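Local coordinates for Non-structural protein 5 (Modoc virus, PDB 2WA2) that carries the viral methyltransferase domain, which binds S-adenosylmethionine and probably methylates the RNA cap at guanine N7 and ribose 2'-O, at residues 168-173 and 192-197; 176-181 and 206-211. The protein carries 4 engineered substitutions. One frame throughout, in Å; residues are numbered along the deposited sequence.

Contact 1. Residues 168-173 and 192-197; sequences SRTLTV and KVLNPY
Val173, on the helix, meets the end of the strand at Lys192, where its CG1 lies 4.3 Å from the Lys192 carbonyl O. The lysine side chain itself runs off in another direction, to a salt bridge with Glu228 and a hydrogen bond to the Gly157 carbonyl, and its nearest atom is about 6 Å from the bound S-adenosylmethionine. At Val193 the touch is methyl to methyl: CG1 packs 3.5 Å from Thr170 CG2, the two side chains crossing at about a right angle. Leu194 follows, with its CB 3.5 Å from Thr170 OG1, while its side chain continues onto Glu166 of the same helix. The polar part of the contact comes at Asn195, whose backbone N donates to Thr170 OG1 over 3.2 Å with an N-H...O angle of 156°. The threonine torsion (chi1 -62°) sets CG2 anti to the backbone N, handing the methyl to Val193, and leaves OG1 beside that N. From there the hydroxyl also bonds the Glu166 carbonyl one turn back, so it links the helix backbone to the loop after the strand. The side-chain amide of Asn195 spans helix and loop as well: ND2 bonds the Ala163 carbonyl, and OD1 takes the N-H of Ser198 and, weakly, that of Tyr197. OD1 also sits over the centre of one face of the Tyr197 ring. The first half of the helix thus packs on the C-terminal end of the second strand of a beta-alpha-beta unit, strand 151-154, helix 163-183 and strand 188-193, of the Rossmann-like FtsJ methyltransferase fold.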
ATOM      1  N   SER A 168     -12.743  -2.441   6.745  1.00 14.03           N
ATOM      2  CA  SER A 168     -13.437  -3.365   5.831  1.00 14.51           C
ATOM      3  C   SER A 168     -12.765  -3.413   4.470  1.00 13.10           C
ATOM      4  O   SER A 168     -12.562  -4.494   3.904  1.00 13.33           O
ATOM      5  CB  SER A 168     -14.913  -2.932   5.663  1.00 15.30           C
ATOM      6  OG  SER A 168     -15.599  -3.315   6.832  1.00 22.67           O
ATOM      7  N   ARG A 169     -12.409  -2.243   3.934  1.00 12.59           N
ATOM      8  CA  ARG A 169     -11.724  -2.209   2.645  1.00 12.79           C
ATOM      9  C   ARG A 169     -10.345  -2.841   2.716  1.00 12.50           C
ATOM     10  O   ARG A 169      -9.912  -3.508   1.775  1.00 13.10           O
ATOM     11  CB  ARG A 169     -11.562  -0.772   2.149  1.00 13.36           C
ATOM     12  CG  ARG A 169     -12.871  -0.053   1.984  1.00 11.85           C
ATOM     13  CD  ARG A 169     -12.597   1.375   1.691  1.00 16.38           C
ATOM     14  NE  ARG A 169     -13.852   2.071   1.447  1.00 19.64           N
ATOM     15  CZ  ARG A 169     -13.961   3.373   1.199  1.00 21.06           C
ATOM     16  NH1 ARG A 169     -12.886   4.161   1.128  1.00 20.04           N
ATOM     17  NH2 ARG A 169     -15.172   3.883   1.009  1.00 19.40           N
ATOM     18  N   THR A 170      -9.654  -2.622   3.839  1.00 12.18           N
ATOM     19  CA  THR A 170      -8.333  -3.212   4.049  1.00 11.96           C
ATOM     20  C   THR A 170      -8.421  -4.733   4.056  1.00 12.44           C
ATOM     21  O   THR A 170      -7.630  -5.399   3.404  1.00 11.86           O
ATOM     22  CB  THR A 170      -7.703  -2.692   5.345  1.00 12.37           C
ATOM     23  OG1 THR A 170      -7.536  -1.268   5.225  1.00 11.31           O
ATOM     24  CG2 THR A 170      -6.284  -3.316   5.563  1.00 11.30           C
ATOM     25  N   LEU A 171      -9.389  -5.258   4.808  1.00 13.43           N
ATOM     26  CA  LEU A 171      -9.625  -6.703   4.869  1.00 14.37           C
ATOM     27  C   LEU A 171      -9.893  -7.296   3.511  1.00 13.77           C
ATOM     28  O   LEU A 171      -9.375  -8.369   3.186  1.00 13.75           O
ATOM     29  CB  LEU A 171     -10.751  -7.030   5.840  1.00 15.13           C
ATOM     30  CG  LEU A 171     -10.446  -6.923   7.327  1.00 17.81           C
ATOM     31  CD1 LEU A 171     -11.639  -7.429   8.086  1.00 21.53           C
ATOM     32  CD2 LEU A 171      -9.128  -7.704   7.746  1.00 19.05           C
ATOM     33  N   THR A 172     -10.712  -6.609   2.712  1.00 13.51           N
ATOM     34  CA  THR A 172     -10.983  -7.057   1.364  1.00 14.19           C
ATOM     35  C   THR A 172      -9.727  -7.170   0.520  1.00 14.28           C
ATOM     36  O   THR A 172      -9.534  -8.166  -0.157  1.00 14.87           O
ATOM     37  CB  THR A 172     -12.016  -6.126   0.668  1.00 13.60           C
ATOM     38  OG1 THR A 172     -13.257  -6.250   1.364  1.00 15.51           O
ATOM     39  CG2 THR A 172     -12.219  -6.535  -0.789  1.00 15.23           C
ATOM     40  N   VAL A 173      -8.883  -6.145   0.554  1.00 13.99           N
ATOM     41  CA  VAL A 173      -7.587  -6.175  -0.160  1.00 14.86           C
ATOM     42  C   VAL A 173      -6.708  -7.344   0.306  1.00 13.68           C
ATOM     43  O   VAL A 173      -6.183  -8.097  -0.517  1.00 13.52           O
ATOM     44  CB  VAL A 173      -6.832  -4.844  -0.015  1.00 15.22           C
ATOM     45  CG1 VAL A 173      -5.402  -4.920  -0.553  1.00 17.90           C
ATOM     46  CG2 VAL A 173      -7.601  -3.721  -0.725  1.00 15.26           C
ATOM     47  N   LYS A 192      -0.373  -2.066   0.071  1.00 11.38           N
ATOM     48  CA  LYS A 192      -0.916  -1.047   0.979  1.00 11.94           C
ATOM     49  C   LYS A 192      -1.884  -1.622   2.024  1.00 10.34           C
ATOM     50  O   LYS A 192      -2.797  -2.399   1.693  1.00 10.93           O
ATOM     51  CB  LYS A 192      -1.596   0.072   0.193  1.00 11.93           C
ATOM     52  CG  LYS A 192      -1.967   1.282   1.067  1.00 12.44           C
ATOM     53  CD  LYS A 192      -2.574   2.429   0.224  1.00 14.90           C
ATOM     54  CE  LYS A 192      -3.227   3.430   1.146  1.00 18.67           C
ATOM     55  NZ  LYS A 192      -3.547   4.712   0.416  1.00 19.91           N
ATOM     56  N   VAL A 193      -1.684  -1.220   3.284  1.00  9.59           N
ATOM     57  CA  VAL A 193      -2.594  -1.567   4.370  1.00  8.74           C
ATOM     58  C   VAL A 193      -3.117  -0.241   4.915  1.00  9.36           C
ATOM     59  O   VAL A 193      -2.458   0.425   5.698  1.00  9.27           O
ATOM     60  CB  VAL A 193      -1.905  -2.411   5.484  1.00  9.29           C
ATOM     61  CG1 VAL A 193      -2.921  -2.865   6.544  1.00  8.40           C
ATOM     62  CG2 VAL A 193      -1.195  -3.652   4.876  1.00  9.38           C
ATOM     63  N   LEU A 194      -4.301   0.158   4.452  1.00  9.78           N
ATOM     64  CA  LEU A 194      -4.809   1.508   4.742  1.00 10.12           C
ATOM     65  C   LEU A 194      -5.020   1.719   6.233  1.00  9.69           C
ATOM     66  O   LEU A 194      -4.647   2.749   6.771  1.00 10.66           O
ATOM     67  CB  LEU A 194      -6.162   1.691   4.033  1.00 11.13           C
ATOM     68  CG  LEU A 194      -6.891   3.001   4.361  1.00 11.19           C
ATOM     69  CD1 LEU A 194      -6.058   4.179   3.878  1.00 14.14           C
ATOM     70  CD2 LEU A 194      -8.291   2.931   3.696  1.00 11.54           C
ATOM     71  N   ASN A 195      -5.674   0.746   6.876  1.00  9.52           N
ATOM     72  CA  ASN A 195      -5.910   0.802   8.317  1.00 10.14           C
ATOM     73  C   ASN A 195      -5.293  -0.442   8.921  1.00 10.55           C
ATOM     74  O   ASN A 195      -5.949  -1.505   8.926  1.00 11.42           O
ATOM     75  CB  ASN A 195      -7.423   0.818   8.610  1.00  9.28           C
ATOM     76  CG  ASN A 195      -7.761   0.696  10.101  1.00 11.62           C
ATOM     77  OD1 ASN A 195      -6.910   0.357  10.933  1.00 14.06           O
ATOM     78  ND2 ASN A 195      -9.019   0.979  10.447  1.00 12.57           N
ATOM     79  N   PRO A 196      -4.044  -0.332   9.411  1.00 10.07           N
ATOM     80  CA  PRO A 196      -3.344  -1.475   9.979  1.00 10.48           C
ATOM     81  C   PRO A 196      -3.563  -1.673  11.482  1.00 11.55           C
ATOM     82  O   PRO A 196      -3.070  -2.660  12.004  1.00 11.00           O
ATOM     83  CB  PRO A 196      -1.874  -1.114   9.736  1.00 10.00           C
ATOM     84  CG  PRO A 196      -1.845   0.362   9.923  1.00 10.24           C
ATOM     85  CD  PRO A 196      -3.175   0.867   9.367  1.00  9.80           C
ATOM     86  N   TYR A 197      -4.271  -0.758  12.155  1.00 11.44           N
ATOM     87  CA  TYR A 197      -4.443  -0.870  13.625  1.00 13.46           C
ATOM     88  C   TYR A 197      -5.722  -1.565  14.071  1.00 14.43           C
ATOM     89  O   TYR A 197      -5.860  -1.932  15.233  1.00 16.02           O
ATOM     90  CB  TYR A 197      -4.333   0.494  14.307  1.00 13.33           C
ATOM     91  CG  TYR A 197      -5.259   1.522  13.719  1.00 12.12           C
ATOM     92  CD1 TYR A 197      -6.579   1.636  14.149  1.00 14.93           C
ATOM     93  CD2 TYR A 197      -4.802   2.394  12.750  1.00 13.40           C
ATOM     94  CE1 TYR A 197      -7.424   2.582  13.605  1.00 14.34           C
ATOM     95  CE2 TYR A 197      -5.622   3.348  12.207  1.00 10.66           C
ATOM     96  CZ  TYR A 197      -6.925   3.425  12.622  1.00 13.30           C
ATOM     97  OH  TYR A 197      -7.735   4.364  12.045  1.00 11.56           O
TER

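Contact 2. Residues 176-181 and 206-211; sequences VISRWL and MKMQAR. Engineered in segment 206-211: Ala210 (natural residue Arg).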
ATOM      1  N   VAL A 176      -7.921 -10.653  -0.990  1.00 15.55           N
ATOM      2  CA  VAL A 176      -7.600 -10.768  -2.415  1.00 15.07           C
ATOM      3  C   VAL A 176      -6.108 -11.087  -2.616  1.00 15.16           C
ATOM      4  O   VAL A 176      -5.730 -12.038  -3.333  1.00 14.68           O
ATOM      5  CB  VAL A 176      -7.998  -9.482  -3.170  1.00 16.81           C
ATOM      6  CG1 VAL A 176      -7.471  -9.506  -4.592  1.00 16.83           C
ATOM      7  CG2 VAL A 176      -9.525  -9.308  -3.114  1.00 17.91           C
ATOM      8  N   ILE A 177      -5.255 -10.299  -1.977  1.00 13.62           N
ATOM      9  CA  ILE A 177      -3.813 -10.494  -2.072  1.00 14.35           C
ATOM     10  C   ILE A 177      -3.403 -11.900  -1.597  1.00 14.00           C
ATOM     11  O   ILE A 177      -2.551 -12.518  -2.223  1.00 13.96           O
ATOM     12  CB  ILE A 177      -3.025  -9.383  -1.300  1.00 14.88           C
ATOM     13  CG1 ILE A 177      -3.195  -8.025  -1.991  1.00 16.25           C
ATOM     14  CG2 ILE A 177      -1.526  -9.781  -1.074  1.00 15.52           C
ATOM     15  CD1 ILE A 177      -2.838  -7.956  -3.491  1.00 19.47           C
ATOM     16  N   SER A 178      -4.018 -12.400  -0.525  1.00 13.85           N
ATOM     17  CA  SER A 178      -3.706 -13.768  -0.048  1.00 14.66           C
ATOM     18  C   SER A 178      -3.870 -14.827  -1.154  1.00 15.21           C
ATOM     19  O   SER A 178      -3.064 -15.752  -1.248  1.00 14.97           O
ATOM     20  CB  SER A 178      -4.503 -14.135   1.205  1.00 15.64           C
ATOM     21  OG  SER A 178      -4.019 -13.354   2.286  1.00 15.77           O
ATOM     22  N   ARG A 179      -4.888 -14.660  -2.004  1.00 15.25           N
ATOM     23  CA  ARG A 179      -5.095 -15.574  -3.132  1.00 16.19           C
ATOM     24  C   ARG A 179      -3.942 -15.499  -4.131  1.00 15.34           C
ATOM     25  O   ARG A 179      -3.470 -16.532  -4.653  1.00 16.51           O
ATOM     26  CB  ARG A 179      -6.424 -15.276  -3.833  1.00 16.93           C
ATOM     27  CG  ARG A 179      -7.625 -15.608  -2.976  1.00 21.22           C
ATOM     28  CD  ARG A 179      -8.883 -15.059  -3.606  1.00 30.88           C
ATOM     29  NE  ARG A 179      -9.984 -15.099  -2.651  1.00 38.71           N
ATOM     30  CZ  ARG A 179     -10.914 -14.155  -2.536  1.00 40.69           C
ATOM     31  NH1 ARG A 179     -10.883 -13.074  -3.319  1.00 41.69           N
ATOM     32  NH2 ARG A 179     -11.872 -14.301  -1.625  1.00 41.71           N
ATOM     33  N   TRP A 180      -3.478 -14.291  -4.399  1.00 14.37           N
ATOM     34  CA  TRP A 180      -2.322 -14.111  -5.273  1.00 15.10           C
ATOM     35  C   TRP A 180      -1.053 -14.760  -4.701  1.00 15.79           C
ATOM     36  O   TRP A 180      -0.306 -15.416  -5.431  1.00 16.02           O
ATOM     37  CB  TRP A 180      -2.091 -12.635  -5.559  1.00 14.14           C
ATOM     38  CG  TRP A 180      -3.121 -12.074  -6.545  1.00 15.85           C
ATOM     39  CD1 TRP A 180      -4.396 -11.634  -6.279  1.00 15.93           C
ATOM     40  CD2 TRP A 180      -2.925 -11.915  -7.951  1.00 13.79           C
ATOM     41  NE1 TRP A 180      -5.008 -11.206  -7.458  1.00 16.52           N
ATOM     42  CE2 TRP A 180      -4.123 -11.361  -8.492  1.00 16.18           C
ATOM     43  CE3 TRP A 180      -1.856 -12.191  -8.810  1.00 17.83           C
ATOM     44  CZ2 TRP A 180      -4.263 -11.063  -9.858  1.00 15.76           C
ATOM     45  CZ3 TRP A 180      -1.999 -11.901 -10.169  1.00 18.43           C
ATOM     46  CH2 TRP A 180      -3.202 -11.350 -10.674  1.00 16.05           C
ATOM     47  N   LEU A 181      -0.817 -14.563  -3.408  1.00 15.90           N
ATOM     48  CA  LEU A 181       0.355 -15.109  -2.731  1.00 16.91           C
ATOM     49  C   LEU A 181       0.310 -16.640  -2.642  1.00 18.47           C
ATOM     50  O   LEU A 181       1.347 -17.300  -2.746  1.00 18.56           O
ATOM     51  CB  LEU A 181       0.480 -14.501  -1.318  1.00 16.09           C
ATOM     52  CG  LEU A 181       0.680 -12.978  -1.285  1.00 15.58           C
ATOM     53  CD1 LEU A 181       1.090 -12.431   0.093  1.00 15.22           C
ATOM     54  CD2 LEU A 181       1.620 -12.446  -2.360  1.00 17.98           C
ATOM     55  N   MET A 206      -1.103 -10.952  10.599  1.00 12.80           N
ATOM     56  CA  MET A 206      -0.296 -11.979  11.283  1.00 14.19           C
ATOM     57  C   MET A 206      -0.448 -13.309  10.547  1.00 13.19           C
ATOM     58  O   MET A 206       0.517 -14.072  10.416  1.00 12.61           O
ATOM     59  CB  MET A 206      -0.701 -12.150  12.762  1.00 14.22           C
ATOM     60  CG  MET A 206      -0.414 -10.947  13.710  1.00 17.04           C
ATOM     61  SD  MET A 206       1.310 -10.387  13.678  1.00 23.37           S
ATOM     62  CE  MET A 206       2.101 -11.630  14.749  1.00 23.54           C
ATOM     63  N   LYS A 207      -1.666 -13.589  10.082  1.00 13.02           N
ATOM     64  CA  LYS A 207      -1.927 -14.841   9.328  1.00 13.46           C
ATOM     65  C   LYS A 207      -1.178 -14.825   8.001  1.00 12.34           C
ATOM     66  O   LYS A 207      -0.581 -15.814   7.621  1.00 11.56           O
ATOM     67  CB  LYS A 207      -3.419 -15.081   9.099  1.00 12.35           C
ATOM     68  CG  LYS A 207      -3.743 -16.174   8.048  1.00 13.77           C
ATOM     69  CD  LYS A 207      -5.283 -16.375   7.907  1.00 15.28           C
ATOM     70  CE  LYS A 207      -5.612 -17.598   7.043  1.00 18.76           C
ATOM     71  NZ  LYS A 207      -7.115 -17.904   7.072  1.00 19.74           N
ATOM     72  N   MET A 208      -1.208 -13.699   7.289  1.00 12.73           N
ATOM     73  CA  MET A 208      -0.436 -13.571   6.037  1.00 13.72           C
ATOM     74  C   MET A 208       1.052 -13.722   6.282  1.00 12.97           C
ATOM     75  O   MET A 208       1.749 -14.377   5.525  1.00 12.62           O
ATOM     76  CB  MET A 208      -0.703 -12.210   5.375  1.00 13.52           C
ATOM     77  CG  MET A 208      -2.109 -12.227   4.791  1.00 16.51           C
ATOM     78  SD  MET A 208      -2.622 -10.626   4.168  1.00 17.63           S
ATOM     79  CE  MET A 208      -1.945 -10.625   2.513  1.00 15.90           C
ATOM     80  N   GLN A 209       1.531 -13.124   7.366  1.00 13.55           N
ATOM     81  CA  GLN A 209       2.944 -13.220   7.701  1.00 12.12           C
ATOM     82  C   GLN A 209       3.329 -14.690   8.035  1.00 13.21           C
ATOM     83  O   GLN A 209       4.435 -15.131   7.677  1.00 13.31           O
ATOM     84  CB  GLN A 209       3.268 -12.294   8.884  1.00 12.08           C
ATOM     85  CG  GLN A 209       4.755 -12.325   9.265  1.00 12.21           C
ATOM     86  CD  GLN A 209       5.024 -11.516  10.517  1.00 12.75           C
ATOM     87  OE1 GLN A 209       4.385 -11.716  11.547  1.00 13.94           O
ATOM     88  NE2 GLN A 209       5.932 -10.570  10.410  1.00 11.92           N
ATOM     89  N   ALA A 210       2.441 -15.398   8.755  1.00 13.20           N
ATOM     90  CA  ALA A 210       2.590 -16.841   9.081  1.00 14.59           C
ATOM     91  C   ALA A 210       2.654 -17.692   7.819  1.00 15.06           C
ATOM     92  O   ALA A 210       3.419 -18.660   7.742  1.00 15.77           O
ATOM     93  CB  ALA A 210       1.451 -17.335   9.949  1.00 14.30           C
ATOM     94  N   ARG A 211       1.853 -17.322   6.821  1.00 15.27           N
ATOM     95  CA  ARG A 211       1.767 -18.105   5.584  1.00 15.14           C
ATOM     96  C   ARG A 211       2.851 -17.765   4.569  1.00 15.75           C
ATOM     97  O   ARG A 211       3.369 -18.653   3.863  1.00 16.24           O
ATOM     98  CB  ARG A 211       0.369 -17.898   4.948  1.00 15.15           C
ATOM     99  CG  ARG A 211      -0.824 -18.404   5.787  1.00 13.63           C
ATOM    100  CD  ARG A 211      -2.170 -18.032   5.102  1.00 16.35           C
ATOM    101  NE  ARG A 211      -2.257 -18.725   3.819  1.00 19.48           N
ATOM    102  CZ  ARG A 211      -3.181 -18.477   2.895  1.00 21.64           C
ATOM    103  NH1 ARG A 211      -4.084 -17.517   3.089  1.00 18.33           N
ATOM    104  NH2 ARG A 211      -3.184 -19.191   1.770  1.00 21.15           N
TER
HETATM  105  O   HOH W   1      -4.155 -15.120   4.516  1.00 17.22           O
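Met208 reaches across from its helix to Ser178 and ends in a methyl group set between the serine hydroxyl and the apolar Ile177 and Leu181. Its CG lies 3.3 Å from Ser178 OG, and the chain, extended at chi2 and bent at chi3 (85°), brings CE back to 3.4 Å from the same Ser178 OG. CE also sits 3.7 Å from Ile177 CG2, the two side chains crossing at about a right angle, and lies more loosely, at 4.3 Å, against Leu181 CD1. Arg211, one turn on from Met208, approaches Ser178 obliquely, with NH1 3.9 Å from the serine CB. No direct hydrogen bond joins segments 176-181 and 206-211; instead a water lies 2.8 Å from Ser178 OG and accepts from Arg211 NH1 at the same length. The axes of these segments run nearly parallel, 3° apart at 11.3 Å, and the two helices, 163-183 and 199-212, are neighbours in the Rossmann-like methyltransferase fold, joined in sequence through strand 188-193. Behind the first shell, Ser178 OG is hydrogen-bonded to the Leu174 carbonyl one turn earlier, which holds the hydroxyl beside its own helix, while a salt bridge from Arg211 NH2 to Glu182 gives the guanidinium a second link to helix 163-183. Deeper in, Ile177 rests on Leu89 and Val191 of the central sheet and Leu181 on Phe189, and Phe212 touches both Ser178 and Leu181.

How the contacts relate
Following the chain from the N terminus, helix 163-183 supplies the first segment of both contacts, 168-173 and then 176-181, in its first half and toward its end. The chain next turns into strand 188-193 in the central sheet, and contact 1 closes its loop where that strand runs out, at 192-197. Helix 199-212 comes straight after, and its later part, 206-211, closes contact 2. Because the segments alternate along the sequence, the two loops cross. Contact 1 ties the helix to the strand end and the following turn; contact 2 ties it to the next helix. Their centres lie about 13 Å apart.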